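Local coordinates for protein nucleoside-diphosphate sugar epimerase (SulA family) (PDB 3OH8) that probably converts nucleotide-activated sugars as an epimerase, using a nicotinamide dinucleotide cofactor held by a Rossmann-type domain, at residues S6-F11 with V97-G102; G102-D107 with S497-F502; I175-K180 with S196-G201. One frame throughout, in Å; residues are numbered along the deposited sequence.

Contact 1. Residues S6-F11 with V97-G102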
loop_
_atom_site.group_PDB
_atom_site.type_symbol
_atom_site.label_atom_id
_atom_site.label_comp_id
_atom_site.label_asym_id
_atom_site.label_seq_id
_atom_site.Cartn_x
_atom_site.Cartn_y
_atom_site.Cartn_z
ATOM N N SER A 6 -20.536 -8.478 8.025
ATOM C CA SER A 6 -20.315 -7.225 8.741
ATOM C C SER A 6 -18.963 -7.189 9.459
ATOM O O SER A 6 -18.431 -8.227 9.857
ATOM C CB SER A 6 -21.445 -6.982 9.767
ATOM O OG SER A 6 -22.706 -6.793 9.138
ATOM N N HIS A 7 -18.423 -5.988 9.646
ATOM C CA HIS A 7 -17.198 -5.825 10.432
ATOM C C HIS A 7 -17.183 -4.489 11.158
ATOM O O HIS A 7 -17.687 -3.482 10.653
ATOM C CB HIS A 7 -15.944 -5.981 9.552
ATOM C CG HIS A 7 -15.839 -4.975 8.443
ATOM N ND1 HIS A 7 -14.831 -4.039 8.376
ATOM C CD2 HIS A 7 -16.607 -4.778 7.342
ATOM C CE1 HIS A 7 -14.979 -3.305 7.283
ATOM N NE2 HIS A 7 -16.049 -3.735 6.642
ATOM N N PHE A 8 -16.603 -4.486 12.352
ATOM C CA PHE A 8 -16.569 -3.297 13.188
ATOM C C PHE A 8 -15.284 -2.495 12.999
ATOM O O PHE A 8 -14.192 -3.054 12.978
ATOM C CB PHE A 8 -16.676 -3.708 14.659
ATOM C CG PHE A 8 -16.570 -2.562 15.616
ATOM C CD1 PHE A 8 -17.624 -1.665 15.759
ATOM C CD2 PHE A 8 -15.428 -2.392 16.391
ATOM C CE1 PHE A 8 -17.535 -0.599 16.644
ATOM C CE2 PHE A 8 -15.328 -1.329 17.283
ATOM C CZ PHE A 8 -16.379 -0.431 17.409
ATOM N N ILE A 9 -15.423 -1.180 12.891
ATOM C CA ILE A 9 -14.282 -0.283 12.737
ATOM C C ILE A 9 -14.282 0.655 13.935
ATOM O O ILE A 9 -15.267 1.366 14.154
ATOM C CB ILE A 9 -14.421 0.570 11.462
ATOM C CG1 ILE A 9 -14.523 -0.323 10.213
ATOM C CG2 ILE A 9 -13.246 1.543 11.331
ATOM C CD1 ILE A 9 -13.267 -1.094 9.907
ATOM N N PRO A 10 -13.189 0.662 14.721
ATOM C CA PRO A 10 -13.188 1.440 15.963
ATOM C C PRO A 10 -12.936 2.920 15.709
ATOM O O PRO A 10 -12.066 3.506 16.341
ATOM C CB PRO A 10 -12.024 0.832 16.751
ATOM C CG PRO A 10 -11.036 0.418 15.674
ATOM C CD PRO A 10 -11.893 -0.015 14.485
ATOM N N PHE A 11 -13.698 3.510 14.794
ATOM C CA PHE A 11 -13.612 4.938 14.505
ATOM C C PHE A 11 -15.025 5.451 14.213
ATOM O O PHE A 11 -15.865 4.686 13.758
ATOM C CB PHE A 11 -12.668 5.193 13.324
ATOM C CG PHE A 11 -11.231 4.894 13.642
ATOM C CD1 PHE A 11 -10.471 5.803 14.355
ATOM C CD2 PHE A 11 -10.662 3.679 13.283
ATOM C CE1 PHE A 11 -9.167 5.520 14.683
ATOM C CE2 PHE A 11 -9.349 3.389 13.602
ATOM C CZ PHE A 11 -8.599 4.307 14.307
ATOM N N VAL A 97 -23.424 1.827 10.003
ATOM C CA VAL A 97 -24.202 2.283 11.161
ATOM C C VAL A 97 -23.326 2.620 12.357
ATOM O O VAL A 97 -22.182 2.185 12.434
ATOM C CB VAL A 97 -25.300 1.281 11.590
ATOM C CG1 VAL A 97 -26.366 1.168 10.500
ATOM C CG2 VAL A 97 -24.708 -0.071 11.927
ATOM N N ASP A 98 -23.863 3.418 13.280
ATOM C CA ASP A 98 -23.175 3.694 14.535
ATOM C C ASP A 98 -23.184 2.444 15.386
ATOM O O ASP A 98 -24.168 1.699 15.409
ATOM C CB ASP A 98 -23.835 4.851 15.277
ATOM C CG ASP A 98 -23.713 6.151 14.531
ATOM O OD1 ASP A 98 -22.615 6.423 13.981
ATOM O OD2 ASP A 98 -24.714 6.898 14.474
ATOM N N GLN A 99 -22.063 2.197 16.053
ATOM C CA GLN A 99 -21.916 1.027 16.889
ATOM C C GLN A 99 -20.975 1.347 18.037
ATOM O O GLN A 99 -19.752 1.368 17.859
ATOM C CB GLN A 99 -21.365 -0.145 16.080
ATOM C CG GLN A 99 -21.307 -1.429 16.877
ATOM C CD GLN A 99 -22.700 -1.892 17.309
ATOM O OE1 GLN A 99 -23.617 -1.940 16.502
ATOM N NE2 GLN A 99 -22.851 -2.236 18.583
ATOM N N ASP A 100 -21.549 1.622 19.208
ATOM C CA ASP A 100 -20.757 1.904 20.405
ATOM C C ASP A 100 -19.677 2.974 20.191
ATOM O O ASP A 100 -18.553 2.825 20.649
ATOM C CB ASP A 100 -20.138 0.604 20.926
ATOM C CG ASP A 100 -21.201 -0.433 21.296
ATOM O OD1 ASP A 100 -22.251 -0.031 21.844
ATOM O OD2 ASP A 100 -21.002 -1.638 21.026
ATOM N N GLY A 101 -20.028 4.052 19.494
ATOM C CA GLY A 101 -19.083 5.126 19.237
ATOM C C GLY A 101 -18.185 4.874 18.034
ATOM O O GLY A 101 -17.526 5.793 17.543
ATOM N N GLY A 102 -18.164 3.625 17.565
ATOM C CA GLY A 102 -17.428 3.234 16.361
ATOM C C GLY A 102 -18.387 3.005 15.203
ATOM O O GLY A 102 -19.501 3.541 15.195
#

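Contact 2. Residues G102-D107 with S497-F502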
loop_
_atom_site.group_PDB
_atom_site.type_symbol
_atom_site.label_atom_id
_atom_site.label_comp_id
_atom_site.label_asym_id
_atom_site.label_seq_id
_atom_site.Cartn_x
_atom_site.Cartn_y
_atom_site.Cartn_z
ATOM N N GLY A 102 -18.164 3.625 17.565
ATOM C CA GLY A 102 -17.428 3.234 16.361
ATOM C C GLY A 102 -18.387 3.005 15.203
ATOM O O GLY A 102 -19.501 3.541 15.195
ATOM N N THR A 103 -17.977 2.203 14.228
ATOM C CA THR A 103 -18.758 2.018 13.012
ATOM C C THR A 103 -18.928 0.534 12.716
ATOM O O THR A 103 -17.990 -0.243 12.861
ATOM C CB THR A 103 -18.099 2.728 11.796
ATOM O OG1 THR A 103 -17.916 4.114 12.098
ATOM C CG2 THR A 103 -18.982 2.601 10.527
ATOM N N LEU A 104 -20.142 0.133 12.363
ATOM C CA LEU A 104 -20.386 -1.234 11.934
ATOM C C LEU A 104 -20.696 -1.167 10.455
ATOM O O LEU A 104 -21.688 -0.547 10.053
ATOM C CB LEU A 104 -21.575 -1.859 12.676
ATOM C CG LEU A 104 -21.930 -3.272 12.178
ATOM C CD1 LEU A 104 -20.788 -4.248 12.438
ATOM C CD2 LEU A 104 -23.219 -3.765 12.814
ATOM N N ILE A 105 -19.834 -1.770 9.642
ATOM C CA ILE A 105 -20.034 -1.782 8.201
ATOM C C ILE A 105 -20.638 -3.107 7.791
ATOM O O ILE A 105 -20.146 -4.176 8.170
ATOM C CB ILE A 105 -18.692 -1.566 7.439
ATOM C CG1 ILE A 105 -18.138 -0.176 7.757
ATOM C CG2 ILE A 105 -18.908 -1.698 5.943
ATOM C CD1 ILE A 105 -16.740 0.101 7.196
ATOM N N THR A 106 -21.719 -3.043 7.025
ATOM C CA THR A 106 -22.243 -4.256 6.428
ATOM C C THR A 106 -22.095 -4.174 4.921
ATOM O O THR A 106 -22.547 -3.216 4.291
ATOM C CB THR A 106 -23.722 -4.490 6.785
ATOM O OG1 THR A 106 -23.871 -4.511 8.210
ATOM C CG2 THR A 106 -24.201 -5.833 6.191
ATOM N N ASP A 107 -21.436 -5.175 4.351
ATOM C CA ASP A 107 -21.354 -5.294 2.903
ATOM C C ASP A 107 -22.330 -6.363 2.461
ATOM O O ASP A 107 -22.340 -7.469 3.003
ATOM C CB ASP A 107 -19.954 -5.711 2.464
ATOM C CG ASP A 107 -18.929 -4.641 2.728
ATOM O OD1 ASP A 107 -18.927 -3.627 1.998
ATOM O OD2 ASP A 107 -18.141 -4.816 3.674
ATOM N N SER A 497 -30.433 -8.325 9.303
ATOM C CA SER A 497 -30.092 -9.554 10.000
ATOM C C SER A 497 -28.605 -9.618 10.363
ATOM O O SER A 497 -28.243 -10.070 11.450
ATOM C CB SER A 497 -30.483 -10.771 9.164
ATOM O OG SER A 497 -30.154 -11.959 9.857
ATOM N N SER A 498 -27.749 -9.161 9.455
ATOM C CA SER A 498 -26.313 -9.189 9.701
ATOM C C SER A 498 -25.945 -8.256 10.862
ATOM O O SER A 498 -25.085 -8.578 11.689
ATOM C CB SER A 498 -25.536 -8.834 8.421
ATOM O OG SER A 498 -24.137 -8.931 8.648
ATOM N N ILE A 499 -26.614 -7.108 10.923
ATOM C CA ILE A 499 -26.399 -6.141 11.992
ATOM C C ILE A 499 -26.836 -6.754 13.321
ATOM O O ILE A 499 -26.065 -6.812 14.276
ATOM C CB ILE A 499 -27.150 -4.815 11.697
ATOM C CG1 ILE A 499 -26.463 -4.054 10.553
ATOM C CG2 ILE A 499 -27.221 -3.927 12.937
ATOM C CD1 ILE A 499 -27.283 -2.870 10.021
ATOM N N LEU A 500 -28.061 -7.272 13.355
ATOM C CA LEU A 500 -28.595 -7.940 14.541
ATOM C C LEU A 500 -27.664 -9.058 15.042
ATOM O O LEU A 500 -27.428 -9.194 16.246
ATOM C CB LEU A 500 -29.983 -8.507 14.205
ATOM C CG LEU A 500 -31.188 -8.304 15.123
ATOM C CD1 LEU A 500 -31.188 -6.938 15.807
ATOM C CD2 LEU A 500 -32.468 -8.527 14.309
ATOM N N ASN A 501 -27.129 -9.851 14.117
ATOM C CA ASN A 501 -26.209 -10.931 14.479
ATOM C C ASN A 501 -24.965 -10.391 15.188
ATOM O O ASN A 501 -24.524 -10.920 16.212
ATOM C CB ASN A 501 -25.808 -11.738 13.235
ATOM C CG ASN A 501 -24.792 -12.826 13.540
ATOM O OD1 ASN A 501 -25.105 -13.818 14.199
ATOM N ND2 ASN A 501 -23.566 -12.648 13.047
ATOM N N PHE A 502 -24.394 -9.329 14.637
ATOM C CA PHE A 502 -23.209 -8.729 15.236
ATOM C C PHE A 502 -23.531 -8.258 16.647
ATOM O O PHE A 502 -22.781 -8.501 17.600
ATOM C CB PHE A 502 -22.722 -7.540 14.408
ATOM C CG PHE A 502 -21.554 -6.825 15.035
ATOM C CD1 PHE A 502 -20.251 -7.226 14.761
ATOM C CD2 PHE A 502 -21.760 -5.787 15.932
ATOM C CE1 PHE A 502 -19.168 -6.589 15.366
ATOM C CE2 PHE A 502 -20.680 -5.138 16.544
ATOM C CZ PHE A 502 -19.383 -5.538 16.258
#

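Contact 3. Residues I175-K180 with S196-G201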
loop_
_atom_site.group_PDB
_atom_site.type_symbol
_atom_site.label_atom_id
_atom_site.label_comp_id
_atom_site.label_asym_id
_atom_site.label_seq_id
_atom_site.Cartn_x
_atom_site.Cartn_y
_atom_site.Cartn_z
ATOM N N ILE A 175 1.132 16.089 -5.899
ATOM C CA ILE A 175 1.484 16.538 -7.233
ATOM C C ILE A 175 2.349 15.467 -7.875
ATOM O O ILE A 175 3.491 15.256 -7.473
ATOM C CB ILE A 175 2.265 17.855 -7.224
ATOM C CG1 ILE A 175 1.460 18.951 -6.519
ATOM C CG2 ILE A 175 2.586 18.262 -8.657
ATOM C CD1 ILE A 175 2.267 20.225 -6.263
ATOM N N GLN A 176 1.796 14.782 -8.865
ATOM C CA GLN A 176 2.514 13.696 -9.503
ATOM C C GLN A 176 3.465 14.246 -10.561
ATOM O O GLN A 176 3.043 14.970 -11.480
ATOM C CB GLN A 176 1.535 12.688 -10.105
ATOM C CG GLN A 176 0.696 11.958 -9.061
ATOM C CD GLN A 176 -0.369 11.066 -9.671
ATOM O OE1 GLN A 176 -1.564 11.290 -9.471
ATOM N NE2 GLN A 176 0.056 10.051 -10.416
ATOM N N LEU A 177 4.750 13.939 -10.398
ATOM C CA LEU A 177 5.763 14.329 -11.382
ATOM C C LEU A 177 5.977 13.153 -12.309
ATOM O O LEU A 177 6.565 12.154 -11.913
ATOM C CB LEU A 177 7.083 14.708 -10.693
ATOM C CG LEU A 177 6.893 15.665 -9.503
ATOM C CD1 LEU A 177 8.206 15.983 -8.768
ATOM C CD2 LEU A 177 6.183 16.948 -9.936
ATOM N N VAL A 178 5.488 13.259 -13.543
ATOM C CA VAL A 178 5.457 12.089 -14.419
ATOM C C VAL A 178 6.352 12.214 -15.642
ATOM O O VAL A 178 6.636 13.315 -16.123
ATOM C CB VAL A 178 4.005 11.744 -14.855
ATOM C CG1 VAL A 178 3.144 11.471 -13.622
ATOM C CG2 VAL A 178 3.417 12.886 -15.672
ATOM N N ARG A 179 6.797 11.076 -16.150
ATOM C CA ARG A 179 7.763 11.103 -17.239
ATOM C C ARG A 179 7.116 11.124 -18.617
ATOM O O ARG A 179 7.787 11.352 -19.617
ATOM C CB ARG A 179 8.757 9.961 -17.092
ATOM C CG ARG A 179 9.593 10.094 -15.827
ATOM C CD ARG A 179 10.621 9.008 -15.720
ATOM N NE ARG A 179 10.054 7.704 -16.036
ATOM C CZ ARG A 179 10.666 6.797 -16.789
ATOM N NH1 ARG A 179 11.866 7.059 -17.296
ATOM N NH2 ARG A 179 10.080 5.631 -17.039
ATOM N N LYS A 180 5.809 10.907 -18.675
ATOM C CA LYS A 180 5.100 10.971 -19.953
ATOM C C LYS A 180 3.605 11.047 -19.715
ATOM O O LYS A 180 3.131 10.792 -18.607
ATOM C CB LYS A 180 5.428 9.751 -20.822
ATOM C CG LYS A 180 4.935 8.428 -20.244
ATOM C CD LYS A 180 5.334 7.247 -21.115
ATOM C CE LYS A 180 4.833 5.933 -20.531
ATOM N NZ LYS A 180 4.949 4.804 -21.506
ATOM N N SER A 196 12.466 24.354 -13.747
ATOM C CA SER A 196 12.777 25.209 -12.592
ATOM C C SER A 196 11.640 25.283 -11.594
ATOM O O SER A 196 11.868 25.482 -10.401
ATOM C CB SER A 196 13.102 26.636 -13.044
ATOM O OG SER A 196 14.291 26.660 -13.804
ATOM N N ASP A 197 10.420 25.146 -12.094
ATOM C CA ASP A 197 9.226 25.344 -11.283
ATOM C C ASP A 197 8.538 24.017 -10.939
ATOM O O ASP A 197 7.362 23.992 -10.556
ATOM C CB ASP A 197 8.245 26.266 -12.021
ATOM C CG ASP A 197 7.668 25.626 -13.291
ATOM O OD1 ASP A 197 8.174 24.572 -13.732
ATOM O OD2 ASP A 197 6.698 26.179 -13.848
ATOM N N LEU A 198 9.270 22.915 -11.084
ATOM C CA LEU A 198 8.692 21.583 -10.907
ATOM C C LEU A 198 8.086 21.388 -9.518
ATOM O O LEU A 198 7.069 20.703 -9.354
ATOM C CB LEU A 198 9.761 20.508 -11.157
ATOM C CG LEU A 198 9.186 19.118 -11.446
ATOM C CD1 LEU A 198 8.275 19.162 -12.665
ATOM C CD2 LEU A 198 10.292 18.085 -11.639
ATOM N N LEU A 199 8.703 21.999 -8.513
ATOM C CA LEU A 199 8.299 21.742 -7.132
ATOM C C LEU A 199 7.429 22.843 -6.539
ATOM O O LEU A 199 7.102 22.814 -5.348
ATOM C CB LEU A 199 9.532 21.501 -6.248
ATOM C CG LEU A 199 10.520 20.443 -6.744
ATOM C CD1 LEU A 199 11.701 20.303 -5.767
ATOM C CD2 LEU A 199 9.838 19.093 -6.944
ATOM N N ASP A 200 7.006 23.794 -7.365
ATOM C CA ASP A 200 6.197 24.892 -6.835
ATOM C C ASP A 200 4.954 24.364 -6.134
ATOM O O ASP A 200 4.270 23.459 -6.631
ATOM C CB ASP A 200 5.787 25.886 -7.931
ATOM C CG ASP A 200 6.966 26.672 -8.503
ATOM O OD1 ASP A 200 8.116 26.538 -8.019
ATOM O OD2 ASP A 200 6.716 27.436 -9.456
ATOM N N GLY A 201 4.650 24.942 -4.981
ATOM C CA GLY A 201 3.462 24.557 -4.241
ATOM C C GLY A 201 3.646 23.338 -3.339
ATOM O O GLY A 201 2.764 23.009 -2.547
#

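Contact 1. Residues S6-F11 with V97-G102
The F8 ring makes the main apolar contact, reaching across to the turn at Q99 and G102. Its CG stands anti to the backbone N (chi1 177°), which carries the ring out from strand 3-9 toward the hairpin end. There F8 CD1 lies 3.9 Å from Q99 CG, the two side chains standing roughly perpendicular, with ring and amide planes 74° apart. G102 CA also packs against the ring, 3.8 Å from F8 CE1.

A second group of contacts involves carbonyl oxygens. Q99 O sits in the plane of the F8 ring at its edge, 3.2 Å from F8 CE1, so a polarised aromatic C-H faces the oxygen. Q99 O also accepts the G102 N-H, with G102 N 2.8 Å away, closing the type I' turn from Q99 to G102. G102 CA makes a CA-H...O contact with F11 O at 3.4 Å, with 128° at the hydrogen, while I9 O merely packs against G102 CA. F11 O also has a conventional partner in T103 OG1.

This turn joins strands 91-99 and 102-110 as a beta hairpin in the seven-stranded antiparallel sheet. Strand 102-110 runs between 91-99 and the edge strand 3-9, so F8 meets Q99 beyond an intervening strand. The strand order, with the long helix 119-139 on the sheet, is consistent with a helix-grip (START/Bet v 1-like) fold.

Polar bonds fix the Q99 side chain on the turn and toward helix 488-511. Q99 NE2 donates to D100 OD2 at 3.1 Å; the acceptor lies near the Q99 amide plane, but the donor stands above the carboxylate plane. Q99 OE1 accepts from R503 NE, while R506 pairs with D100 in a salt bridge and with the F8 ring in a cation-pi contact.

Contact 2. Residues G102-D107 with S497-F502
L104 and F502 share a first torsion of 176°, each CG standing anti to the backbone N, and both side chains thereby reach into the seam between strand 102-107 and helix 497-502. This is helix-on-sheet packing: the C-terminal helix 488-511 lies on the antiparallel sheet. Over these segments the axes approach to 9.2 Å and their N-to-C directions differ by 139°, so the helix runs against the strand but is well tilted from it.

The L104 and F502 side chains run antiparallel alongside one another, which sets one methyl over the aromatic face. L104 CD1 is 3.8 Å from the centroid of the F502 ring and 12° off its normal, the geometry of a CH-pi contact. L104 CD2 lies between the two helix residues, 4.0 Å from I499 CG1 and still touching the F502 ring. One leucine thus touches residues three positions apart on the helix, hence almost a turn apart.

T106 adds a mixed contact nearer the start of this helical segment. T106 OG1 lies 3.5 Å from I499 CG1, the threonine being turned nearly square to the isoleucine. This close carbon contact is not what satisfies the hydroxyl: T106 OG1 hydrogen-bonds S6 OG of strand 3-9, and S498 OG bonds the same serine. S6 therefore links strand and helix through hydroxyls, although no hydrogen bond passes directly between the two segments. The methyl of T106 faces the helix beside this polar group, with T106 CG2 4.0 Å from S498 OG.

Contact 3. Residues I175-K180 with S196-G201
The flat groups that meet I175 and L177 are peptide carbonyls, with no aromatic ring in the contact. I175 CD1 approaches D200 O at 3.8 Å, and L177 CD2 comes within 3.9 Å of L198 O. These are van der Waals approaches; both D200 O and L198 O accept hydrogen bonds from R187 NH1 of the neighbouring strand 187-188.

The rest is aliphatic. L177 points from strand 173-178 toward the loop segment 196-201, and it meets L198 tip to tip, with L177 CD2 4.0 Å from L198 CG. L177 CD1 also touches L198 and adds L199, whose CD2 is 4.0 Å from L177 CD1 as that side chain passes transversely. L198 reaches the strand because its CG swings anti to the backbone N (chi1 -161°), bringing the end of the side chain closer than its first bond would suggest.

Strand 173-178 pairs in parallel with 149-153 in the Rossmann-type sheet of the epimerase family. The loop is shaped by a type I turn from D197 to D200, closed by D200 N to D197 O at 3.2 Å. Its leucines also touch helix 222-242, so they lie between strand 173-178 and that helix. With no hydrogen bond between the two segments, direct cohesion here rests on van der Waals contact, while R187 supplies the polar link to the loop carbonyls.

How the contacts relate
Contacts 1 and 2 belong to one neighbourhood: their centres are 8 Å apart, they share G102, and both involve the antiparallel sheet on which helix 488-511 packs. Contact 3 lies in the separate Rossmann-type sheet, its nearest atoms about 25 Å from either. None is wholly core or wholly surface, since all three are partly buried. They differ in where polarity sits. Contact 1, at a hairpin end, combines ring packing with carbonyl oxygens, with charged partners in the surrounding helix; contact 2, in the strand-helix seam, has no exposed residue touching and sets apolar packing beside a hydroxyl cluster; contact 3 packs strand and loop leucines together, with exposed D200 and G201 beside them.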